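PDB 4KCT: pyruvate kinase 1, which catalyses phosphate transfer from phosphoenolpyruvate to ADP, the last step of glycolysis, and also has an intrinsic decarboxylase activity toward oxaloacetate. Local coordinates for residues P377-S388 and G488-I496; D451-K459 and V479-K487. All blocks are in the same frame, centred on the assembly; numbering follows the deposited sequence.

Contact 1. Residues P377-S388 and G488-I496. With FDP (2,6-di-O-phosphono-beta-D-fructofuranose), chain F.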
loop_
_atom_site.group_PDB
_atom_site.type_symbol
_atom_site.label_atom_id
_atom_site.label_comp_id
_atom_site.label_asym_id
_atom_site.label_seq_id
_atom_site.Cartn_x
_atom_site.Cartn_y
_atom_site.Cartn_z
ATOM N N PRO A 377 14.275 -21.363 -8.746
ATOM C CA PRO A 377 13.009 -22.010 -9.106
ATOM C C PRO A 377 12.319 -22.653 -7.911
ATOM O O PRO A 377 11.107 -22.559 -7.797
ATOM C CB PRO A 377 13.411 -23.083 -10.146
ATOM C CG PRO A 377 14.832 -22.800 -10.523
ATOM C CD PRO A 377 15.426 -21.813 -9.560
ATOM N N GLU A 378 13.066 -23.314 -7.024
ATOM C CA GLU A 378 12.404 -23.980 -5.898
ATOM C C GLU A 378 11.726 -22.980 -4.951
ATOM O O GLU A 378 10.674 -23.261 -4.380
ATOM C CB GLU A 378 13.346 -24.923 -5.135
ATOM C CG GLU A 378 14.514 -24.232 -4.483
ATOM C CD GLU A 378 15.744 -24.214 -5.385
ATOM O OE1 GLU A 378 16.855 -24.446 -4.872
ATOM O OE2 GLU A 378 15.593 -24.048 -6.620
ATOM N N GLU A 379 12.290 -21.783 -4.844
ATOM C CA GLU A 379 11.668 -20.793 -3.980
ATOM C C GLU A 379 10.435 -20.129 -4.598
ATOM O O GLU A 379 9.431 -19.949 -3.912
ATOM C CB GLU A 379 12.665 -19.744 -3.484
ATOM C CG GLU A 379 12.019 -18.815 -2.468
ATOM C CD GLU A 379 13.028 -18.142 -1.536
ATOM O OE1 GLU A 379 14.241 -18.208 -1.814
ATOM O OE2 GLU A 379 12.587 -17.467 -0.591
ATOM N N ALA A 380 10.494 -19.808 -5.890
ATOM C CA ALA A 380 9.270 -19.476 -6.644
ATOM C C ALA A 380 8.184 -20.541 -6.518
ATOM O O ALA A 380 6.993 -20.225 -6.291
ATOM C CB ALA A 380 9.598 -19.208 -8.098
ATOM N N VAL A 381 8.572 -21.806 -6.629
ATOM C CA VAL A 381 7.589 -22.898 -6.491
ATOM C C VAL A 381 6.973 -22.918 -5.070
ATOM O O VAL A 381 5.737 -22.999 -4.902
ATOM C CB VAL A 381 8.214 -24.278 -6.864
ATOM C CG1 VAL A 381 7.338 -25.440 -6.359
ATOM C CG2 VAL A 381 8.409 -24.376 -8.396
ATOM N N CYS A 382 7.825 -22.856 -4.049
ATOM C CA CYS A 382 7.325 -22.905 -2.687
ATOM C C CYS A 382 6.477 -21.692 -2.325
ATOM O O CYS A 382 5.421 -21.818 -1.660
ATOM C CB CYS A 382 8.465 -23.154 -1.677
ATOM S SG CYS A 382 9.187 -24.836 -1.863
ATOM N N SER A 383 6.915 -20.515 -2.732
ATOM C CA SER A 383 6.152 -19.313 -2.427
ATOM C C SER A 383 4.818 -19.253 -3.184
ATOM O O SER A 383 3.783 -18.922 -2.594
ATOM C CB SER A 383 6.976 -18.049 -2.673
ATOM O OG SER A 383 7.151 -17.810 -4.038
ATOM N N SER A 384 4.790 -19.732 -4.430
ATOM C CA SER A 384 3.539 -19.753 -5.168
ATOM C C SER A 384 2.615 -20.881 -4.697
ATOM O O SER A 384 1.400 -20.767 -4.780
ATOM C CB SER A 384 3.797 -19.840 -6.678
ATOM O OG SER A 384 4.286 -18.595 -7.167
ATOM N N ALA A 385 3.204 -21.972 -4.184
ATOM C CA ALA A 385 2.401 -23.040 -3.546
ATOM C C ALA A 385 1.640 -22.480 -2.346
ATOM O O ALA A 385 0.451 -22.754 -2.175
ATOM C CB ALA A 385 3.274 -24.208 -3.116
ATOM N N VAL A 386 2.327 -21.702 -1.504
ATOM C CA VAL A 386 1.659 -21.087 -0.348
ATOM C C VAL A 386 0.569 -20.104 -0.801
ATOM O O VAL A 386 -0.534 -20.082 -0.243
ATOM C CB VAL A 386 2.668 -20.378 0.613
ATOM C CG1 VAL A 386 1.914 -19.564 1.678
ATOM C CG2 VAL A 386 3.558 -21.405 1.291
ATOM N N ALA A 387 0.874 -19.296 -1.813
ATOM C CA ALA A 387 -0.140 -18.421 -2.378
ATOM C C ALA A 387 -1.393 -19.203 -2.801
ATOM O O ALA A 387 -2.532 -18.773 -2.517
ATOM C CB ALA A 387 0.422 -17.590 -3.544
ATOM N N SER A 388 -1.196 -20.304 -3.524
ATOM C CA SER A 388 -2.329 -21.095 -3.989
ATOM C C SER A 388 -3.130 -21.686 -2.824
ATOM O O SER A 388 -4.352 -21.748 -2.893
ATOM C CB SER A 388 -1.904 -22.184 -5.002
ATOM O OG SER A 388 -1.071 -23.176 -4.417
ATOM N N GLY A 488 17.026 -32.883 -7.122
ATOM C CA GLY A 488 17.791 -31.976 -6.271
ATOM C C GLY A 488 16.915 -30.944 -5.554
ATOM O O GLY A 488 17.352 -30.314 -4.617
ATOM N N TYR A 489 15.678 -30.776 -6.016
ATOM C CA TYR A 489 14.795 -29.726 -5.516
ATOM C C TYR A 489 13.387 -29.938 -6.107
ATOM O O TYR A 489 13.233 -30.653 -7.099
ATOM C CB TYR A 489 15.330 -28.326 -5.887
ATOM C CG TYR A 489 15.388 -28.040 -7.378
ATOM C CD1 TYR A 489 16.507 -28.418 -8.147
ATOM C CD2 TYR A 489 14.311 -27.437 -8.035
ATOM C CE1 TYR A 489 16.544 -28.185 -9.528
ATOM C CE2 TYR A 489 14.358 -27.166 -9.407
ATOM C CZ TYR A 489 15.466 -27.559 -10.147
ATOM O OH TYR A 489 15.481 -27.351 -11.516
ATOM N N PRO A 490 12.355 -29.331 -5.487
ATOM C CA PRO A 490 10.997 -29.463 -6.046
ATOM C C PRO A 490 10.745 -28.388 -7.124
ATOM O O PRO A 490 11.006 -27.205 -6.895
ATOM C CB PRO A 490 10.093 -29.201 -4.828
ATOM C CG PRO A 490 10.894 -28.182 -4.015
ATOM C CD PRO A 490 12.360 -28.635 -4.179
ATOM N N ASN A 491 10.271 -28.801 -8.293
ATOM C CA ASN A 491 9.960 -27.832 -9.356
ATOM C C ASN A 491 8.478 -27.809 -9.705
ATOM O O ASN A 491 8.094 -27.235 -10.721
ATOM C CB ASN A 491 10.787 -28.123 -10.624
ATOM C CG ASN A 491 10.298 -29.356 -11.373
ATOM O OD1 ASN A 491 9.974 -30.384 -10.764
ATOM N ND2 ASN A 491 10.150 -29.227 -12.711
ATOM N N GLN A 492 7.651 -28.443 -8.878
ATOM C CA GLN A 492 6.263 -28.713 -9.265
ATOM C C GLN A 492 5.345 -28.466 -8.043
ATOM O O GLN A 492 5.676 -28.877 -6.940
ATOM C CB GLN A 492 6.133 -30.184 -9.714
ATOM C CG GLN A 492 4.700 -30.596 -10.048
ATOM C CD GLN A 492 4.607 -32.038 -10.496
ATOM O OE1 GLN A 492 4.140 -32.922 -9.749
ATOM N NE2 GLN A 492 5.048 -32.293 -11.703
ATOM N N THR A 493 4.181 -27.848 -8.270
ATOM C CA THR A 493 3.103 -27.794 -7.262
ATOM C C THR A 493 1.828 -28.261 -7.929
ATOM O O THR A 493 1.557 -27.879 -9.086
ATOM C CB THR A 493 2.794 -26.331 -6.850
ATOM O OG1 THR A 493 4.003 -25.577 -6.714
ATOM C CG2 THR A 493 1.995 -26.282 -5.535
ATOM N N ARG A 494 0.989 -28.972 -7.176
ATOM C CA ARG A 494 -0.305 -29.504 -7.702
ATOM C C ARG A 494 -1.359 -29.214 -6.638
ATOM O O ARG A 494 -1.075 -29.356 -5.450
ATOM C CB ARG A 494 -0.248 -31.028 -7.834
ATOM C CG ARG A 494 0.697 -31.556 -8.883
ATOM C CD ARG A 494 0.506 -33.040 -9.028
ATOM N NE ARG A 494 1.162 -33.816 -7.981
ATOM C CZ ARG A 494 0.809 -35.065 -7.687
ATOM N NH1 ARG A 494 -0.202 -35.635 -8.344
ATOM N NH2 ARG A 494 1.516 -35.774 -6.834
ATOM N N LEU A 495 -2.584 -28.946 -7.058
ATOM C CA LEU A 495 -3.721 -28.969 -6.139
ATOM C C LEU A 495 -4.438 -30.284 -6.324
ATOM O O LEU A 495 -4.866 -30.592 -7.422
ATOM C CB LEU A 495 -4.700 -27.835 -6.438
ATOM C CG LEU A 495 -4.175 -26.399 -6.439
ATOM C CD1 LEU A 495 -5.242 -25.393 -6.003
ATOM C CD2 LEU A 495 -2.928 -26.260 -5.619
ATOM N N ILE A 496 -4.570 -31.047 -5.248
ATOM C CA ILE A 496 -5.183 -32.369 -5.303
ATOM C C ILE A 496 -6.360 -32.405 -4.330
ATOM O O ILE A 496 -6.255 -31.887 -3.216
ATOM C CB ILE A 496 -4.151 -33.435 -4.910
ATOM C CG1 ILE A 496 -3.077 -33.512 -5.996
ATOM C CG2 ILE A 496 -4.811 -34.805 -4.737
ATOM C CD1 ILE A 496 -1.888 -34.356 -5.594
HETATM P P1 FDP F . 13.128 -36.995 -4.528
HETATM O O1P FDP F . 11.735 -37.159 -5.101
HETATM O O2P FDP F . 13.275 -37.683 -3.195
HETATM O O3P FDP F . 14.260 -37.237 -5.513
HETATM O O1 FDP F . 15.104 -34.821 -6.264
HETATM C C1 FDP F . 13.718 -34.473 -6.348
HETATM C C2 FDP F . 13.191 -34.229 -4.939
HETATM O O2 FDP F . 13.259 -35.420 -4.107
HETATM C C3 FDP F . 11.773 -33.669 -4.926
HETATM O O3 FDP F . 10.800 -34.671 -5.210
HETATM C C4 FDP F . 11.675 -33.197 -3.485
HETATM O O4 FDP F . 10.576 -32.298 -3.256
HETATM C C5 FDP F . 13.026 -32.516 -3.315
HETATM O O5 FDP F . 13.927 -33.179 -4.275
HETATM C C6 FDP F . 13.538 -32.671 -1.888
HETATM O O6 FDP F . 14.628 -31.764 -1.713
HETATM P P2 FDP F . 15.157 -31.451 -0.215
HETATM O O4P FDP F . 13.993 -30.712 0.466
HETATM O O5P FDP F . 15.437 -32.809 0.350
HETATM O O6P FDP F . 16.369 -30.577 -0.422
#

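Contact 2. Residues D451-K459 and V479-K487. With FDP (2,6-di-O-phosphono-beta-D-fructofuranose), chain F.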
loop_
_atom_site.group_PDB
_atom_site.type_symbol
_atom_site.label_atom_id
_atom_site.label_comp_id
_atom_site.label_asym_id
_atom_site.label_seq_id
_atom_site.Cartn_x
_atom_site.Cartn_y
_atom_site.Cartn_z
ATOM N N ASP A 451 10.726 -45.189 -4.905
ATOM C CA ASP A 451 9.645 -44.222 -5.138
ATOM C C ASP A 451 10.041 -43.045 -6.047
ATOM O O ASP A 451 9.664 -41.892 -5.780
ATOM C CB ASP A 451 9.090 -43.695 -3.805
ATOM C CG ASP A 451 7.749 -43.025 -3.967
ATOM O OD1 ASP A 451 6.946 -43.497 -4.818
ATOM O OD2 ASP A 451 7.528 -41.961 -3.333
ATOM N N LYS A 452 10.659 -43.356 -7.192
ATOM C CA LYS A 452 11.116 -42.326 -8.139
ATOM C C LYS A 452 9.982 -41.444 -8.630
ATOM O O LYS A 452 10.183 -40.252 -8.883
ATOM C CB LYS A 452 11.816 -42.962 -9.352
ATOM C CG LYS A 452 13.273 -43.326 -9.123
ATOM C CD LYS A 452 13.932 -43.746 -10.431
ATOM C CE LYS A 452 15.236 -42.995 -10.671
ATOM N NZ LYS A 452 16.401 -43.920 -10.800
ATOM N N ASP A 453 8.806 -42.033 -8.821
ATOM C CA ASP A 453 7.654 -41.270 -9.293
ATOM C C ASP A 453 6.811 -40.619 -8.193
ATOM O O ASP A 453 5.749 -40.063 -8.476
ATOM C CB ASP A 453 6.788 -42.083 -10.253
ATOM C CG ASP A 453 5.928 -43.150 -9.547
ATOM O OD1 ASP A 453 5.298 -43.940 -10.277
ATOM O OD2 ASP A 453 5.868 -43.212 -8.292
ATOM N N LYS A 454 7.328 -40.639 -6.957
ATOM C CA LYS A 454 6.734 -39.909 -5.806
ATOM C C LYS A 454 5.407 -40.457 -5.295
ATOM O O LYS A 454 4.890 -39.983 -4.283
ATOM C CB LYS A 454 6.586 -38.383 -6.074
ATOM C CG LYS A 454 7.434 -37.820 -7.204
ATOM C CD LYS A 454 8.861 -37.697 -6.769
ATOM C CE LYS A 454 9.725 -37.112 -7.873
ATOM N NZ LYS A 454 11.104 -37.658 -7.700
ATOM N N GLU A 455 4.806 -41.384 -6.024
ATOM C CA GLU A 455 3.424 -41.791 -5.715
ATOM C C GLU A 455 3.241 -42.450 -4.321
ATOM O O GLU A 455 2.225 -42.235 -3.658
ATOM C CB GLU A 455 2.878 -42.704 -6.815
ATOM C CG GLU A 455 2.747 -42.019 -8.162
ATOM C CD GLU A 455 1.740 -40.871 -8.132
ATOM O OE1 GLU A 455 1.851 -39.955 -8.971
ATOM O OE2 GLU A 455 0.862 -40.860 -7.242
ATOM N N LYS A 456 4.204 -43.269 -3.894
ATOM C CA LYS A 456 4.102 -43.911 -2.582
ATOM C C LYS A 456 4.195 -42.865 -1.475
ATOM O O LYS A 456 3.458 -42.913 -0.489
ATOM C CB LYS A 456 5.199 -44.970 -2.397
ATOM C CG LYS A 456 4.984 -46.216 -3.252
ATOM C CD LYS A 456 6.230 -47.087 -3.281
ATOM C CE LYS A 456 5.989 -48.354 -4.076
ATOM N NZ LYS A 456 7.101 -49.305 -3.823
ATOM N N ARG A 457 5.135 -41.944 -1.618
ATOM C CA ARG A 457 5.271 -40.908 -0.628
ATOM C C ARG A 457 4.080 -39.982 -0.573
ATOM O O ARG A 457 3.655 -39.577 0.507
ATOM C CB ARG A 457 6.584 -40.140 -0.808
ATOM C CG ARG A 457 7.768 -40.918 -0.261
ATOM C CD ARG A 457 9.076 -40.262 -0.639
ATOM N NE ARG A 457 9.290 -40.247 -2.080
ATOM C CZ ARG A 457 10.199 -39.479 -2.671
ATOM N NH1 ARG A 457 10.880 -38.584 -1.943
ATOM N NH2 ARG A 457 10.419 -39.578 -3.985
ATOM N N VAL A 458 3.524 -39.639 -1.734
ATOM C CA VAL A 458 2.354 -38.772 -1.742
ATOM C C VAL A 458 1.176 -39.457 -1.093
ATOM O O VAL A 458 0.454 -38.846 -0.314
ATOM C CB VAL A 458 1.995 -38.280 -3.160
ATOM C CG1 VAL A 458 0.607 -37.638 -3.173
ATOM C CG2 VAL A 458 3.050 -37.283 -3.654
ATOM N N LYS A 459 0.968 -40.724 -1.432
ATOM C CA LYS A 459 -0.064 -41.518 -0.771
ATOM C C LYS A 459 0.103 -41.552 0.754
ATOM O O LYS A 459 -0.860 -41.360 1.485
ATOM C CB LYS A 459 -0.120 -42.941 -1.349
ATOM C CG LYS A 459 -1.175 -43.847 -0.708
ATOM C CD LYS A 459 -1.393 -45.106 -1.551
ATOM C CE LYS A 459 -2.035 -46.230 -0.743
ATOM N NZ LYS A 459 -3.055 -45.730 0.228
ATOM N N VAL A 479 0.315 -29.784 -3.046
ATOM C CA VAL A 479 1.330 -30.851 -2.988
ATOM C C VAL A 479 2.554 -30.406 -3.782
ATOM O O VAL A 479 2.455 -30.110 -4.970
ATOM C CB VAL A 479 0.804 -32.152 -3.599
ATOM C CG1 VAL A 479 1.866 -33.256 -3.551
ATOM C CG2 VAL A 479 -0.482 -32.581 -2.899
ATOM N N VAL A 480 3.709 -30.426 -3.134
ATOM C CA VAL A 480 4.927 -29.874 -3.715
ATOM C C VAL A 480 5.999 -30.975 -3.738
ATOM O O VAL A 480 6.313 -31.574 -2.694
ATOM C CB VAL A 480 5.447 -28.692 -2.871
ATOM C CG1 VAL A 480 6.819 -28.211 -3.390
ATOM C CG2 VAL A 480 4.411 -27.541 -2.858
ATOM N N HIS A 481 6.556 -31.235 -4.918
ATOM C CA HIS A 481 7.743 -32.103 -5.060
ATOM C C HIS A 481 8.303 -31.906 -6.447
ATOM O O HIS A 481 7.958 -30.927 -7.109
ATOM C CB HIS A 481 7.409 -33.586 -4.790
ATOM C CG HIS A 481 6.223 -34.114 -5.581
ATOM N ND1 HIS A 481 6.305 -34.449 -6.907
ATOM C CD2 HIS A 481 4.936 -34.463 -5.168
ATOM C CE1 HIS A 481 5.103 -34.933 -7.320
ATOM N NE2 HIS A 481 4.280 -34.976 -6.259
ATOM N N ALA A 482 9.162 -32.816 -6.924
ATOM C CA ALA A 482 9.687 -32.651 -8.305
ATOM C C ALA A 482 8.840 -33.438 -9.308
ATOM O O ALA A 482 8.049 -34.311 -8.914
ATOM C CB ALA A 482 11.141 -33.060 -8.396
ATOM N N ASP A 483 8.901 -33.040 -10.577
ATOM C CA ASP A 483 8.281 -33.832 -11.629
ATOM C C ASP A 483 9.146 -35.066 -11.869
ATOM O O ASP A 483 10.030 -35.394 -11.050
ATOM C CB ASP A 483 8.071 -33.007 -12.915
ATOM C CG ASP A 483 9.396 -32.576 -13.571
ATOM O OD1 ASP A 483 10.450 -33.196 -13.274
ATOM O OD2 ASP A 483 9.384 -31.596 -14.356
ATOM N N HIS A 484 8.808 -35.845 -12.878
ATOM C CA HIS A 484 9.438 -37.157 -13.010
ATOM C C HIS A 484 10.891 -37.138 -13.391
ATOM O O HIS A 484 11.585 -38.101 -13.162
ATOM C CB HIS A 484 8.632 -38.091 -13.897
ATOM C CG HIS A 484 7.359 -38.592 -13.239
ATOM N ND1 HIS A 484 6.470 -39.402 -13.875
ATOM C CD2 HIS A 484 6.810 -38.326 -11.970
ATOM C CE1 HIS A 484 5.399 -39.620 -13.069
ATOM N NE2 HIS A 484 5.608 -38.965 -11.906
ATOM N N SER A 485 11.414 -36.004 -13.833
ATOM C CA SER A 485 12.831 -35.989 -14.193
ATOM C C SER A 485 13.758 -35.048 -13.406
ATOM O O SER A 485 14.958 -35.295 -13.310
ATOM C CB SER A 485 13.024 -35.865 -15.704
ATOM O OG SER A 485 12.565 -34.637 -16.155
ATOM N N VAL A 486 13.216 -33.984 -12.821
ATOM C CA VAL A 486 14.073 -33.024 -12.105
ATOM C C VAL A 486 14.563 -33.604 -10.764
ATOM O O VAL A 486 13.790 -34.238 -10.035
ATOM C CB VAL A 486 13.349 -31.665 -11.910
ATOM C CG1 VAL A 486 14.046 -30.828 -10.836
ATOM C CG2 VAL A 486 13.333 -30.891 -13.223
ATOM N N LYS A 487 15.865 -33.479 -10.493
ATOM C CA LYS A 487 16.458 -33.953 -9.226
ATOM C C LYS A 487 17.082 -32.798 -8.447
ATOM O O LYS A 487 17.672 -31.887 -9.035
ATOM C CB LYS A 487 17.559 -34.995 -9.481
ATOM C CG LYS A 487 17.127 -36.180 -10.318
ATOM C CD LYS A 487 15.952 -36.923 -9.701
ATOM C CE LYS A 487 15.374 -37.897 -10.713
ATOM N NZ LYS A 487 14.091 -38.512 -10.269
HETATM P P1 FDP F . 13.128 -36.995 -4.528
HETATM O O1P FDP F . 11.735 -37.159 -5.101
HETATM O O2P FDP F . 13.275 -37.683 -3.195
HETATM O O3P FDP F . 14.260 -37.237 -5.513
HETATM O O1 FDP F . 15.104 -34.821 -6.264
HETATM C C1 FDP F . 13.718 -34.473 -6.348
HETATM C C2 FDP F . 13.191 -34.229 -4.939
HETATM O O2 FDP F . 13.259 -35.420 -4.107
HETATM C C3 FDP F . 11.773 -33.669 -4.926
HETATM O O3 FDP F . 10.800 -34.671 -5.210
HETATM C C4 FDP F . 11.675 -33.197 -3.485
HETATM O O4 FDP F . 10.576 -32.298 -3.256
HETATM C C5 FDP F . 13.026 -32.516 -3.315
HETATM O O5 FDP F . 13.927 -33.179 -4.275
HETATM C C6 FDP F . 13.538 -32.671 -1.888
HETATM O O6 FDP F . 14.628 -31.764 -1.713
HETATM P P2 FDP F . 15.157 -31.451 -0.215
HETATM O O4P FDP F . 13.993 -30.712 0.466
HETATM O O5P FDP F . 15.437 -32.809 0.350
HETATM O O6P FDP F . 16.369 -30.577 -0.422
HETATM O O HOH W 1 12.360 -36.382 -9.882
#

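Contact 1. Residues P377-S388 and G488-I496
Glu-378, in the first turn of helix 377-392, reaches across to Tyr-489 and Pro-490. Its CB sits 3.7 Å from Pro-490 O and also meets the CD methylene of that proline ring. With CG held between the backbone N and the carbonyl carbon (chi1 63°) and the chain bending again at the next bond, the carboxylate comes alongside Tyr-489, approaching its ring obliquely: CD nears Tyr-489 CB, and OE2 lies 3.9 Å from Tyr-489 CD2. The two side chains cross at about a right angle, yet their flat ends are turned only 18° from each other. A glutamate suits this place because its CB packs beside Tyr-489 and Pro-490 while OE1 reaches out to a salt bridge with Arg-405.

Farther along, the helix lies on strand 492-497, outermost in this chain's mixed sheet in pyruvate kinase's C-terminal alpha/beta domain; a strand of a neighbouring subunit extends that sheet. The axes of segments 377-388 and 492-496 run nearly parallel, 16° apart and 8.3 Å at closest approach. No hydrogen bond joins the segments; where helix faces strand, Val-381, Ala-385 and Thr-493 make the packing. Val-381 spans successive residues, CG1 meeting Thr-493 OG1 at 3.4 Å and CG2 resting 3.7 Å from the carbonyl carbon C of Asn-491. Ala-385 lets the strand come close: its CB touches Thr-493 CG2 at 3.4 Å, tighter than usual for two carbons. Thr-493 thus turns its methyl to Ala-385, and its OG1 merely packs against the valine methyl. Pro-490 O, buried beneath Glu-378 and Val-381, has no hydrogen-bond partner in the model.

The loop before the strand also handles the bound fructose bisphosphate. Gly-488, whose backbone conformation would jam a CB against the preceding carbonyl, directs its N to FDP O1 at 2.9 Å, and Pro-490 lays its CB 3.5 Å from FDP O4.

Contact 2. Residues D451-K459 and V479-K487
The imidazole of His-481 carries Lys-454 CB over the centre of one face, 4.0 Å from the ring centroid and 11° off its normal, a CH-pi contact. Val-458 CG2 approaches the same ring obliquely, while at its edge ND1 donates in plane to Ala-482 O at 2.7 Å and NE2 bonds with Arg-494. A histidine suits the place: its face takes the lysine methylene while both ring nitrogens are hydrogen-bonded. His-484 receives Asp-453 CB over one face, offset toward the rim, and its ring meets His-484 of the second subunit. The guanidinium of Arg-457 is held edge-on: NE makes a salt bridge with Asp-451 OD2 at 2.8 Å, NH2 reaches Asp-451 O, and NH1 binds FDP O2P at 2.8 Å.

Bent at chi2 (-76°), the Lys-454 chain runs past His-481 to put NZ 2.7 Å from FDP O1P, an oxygen that Arg-457 NH2 also binds. The same NZ donates to Lys-452 O and to a water shared with Lys-487 NZ, Asp-483 O and Val-486 O. Long cationic side chains suit this anionic target: Lys-454 and Arg-457 bind the 2-phosphate of fructose 2,6-bisphosphate, as expected of the allosteric effector site of trypanosomatid pyruvate kinases.

How the contacts relate
The centres of contacts 1 and 2 lie about 13 Å apart, both in the alpha/beta domain. Along the chain contact 2 is nested inside contact 1: helix 377-392 comes first, then residues 451-459, strand 476-481 and strand 492-497. The two strands are antiparallel neighbours in one mixed sheet, joined by the loop that supplies both contacts with effector-binding groups. Asn-491 OD1 and Asp-483 N probably hydrogen-bond across that loop. Strand 492-497 also pairs with a strand of the second subunit, and Arg-494 forms a salt bridge there with Asp-483 of that subunit. Effector site and subunit interface are therefore adjacent, consistent with allosteric activation passing through the tetramer.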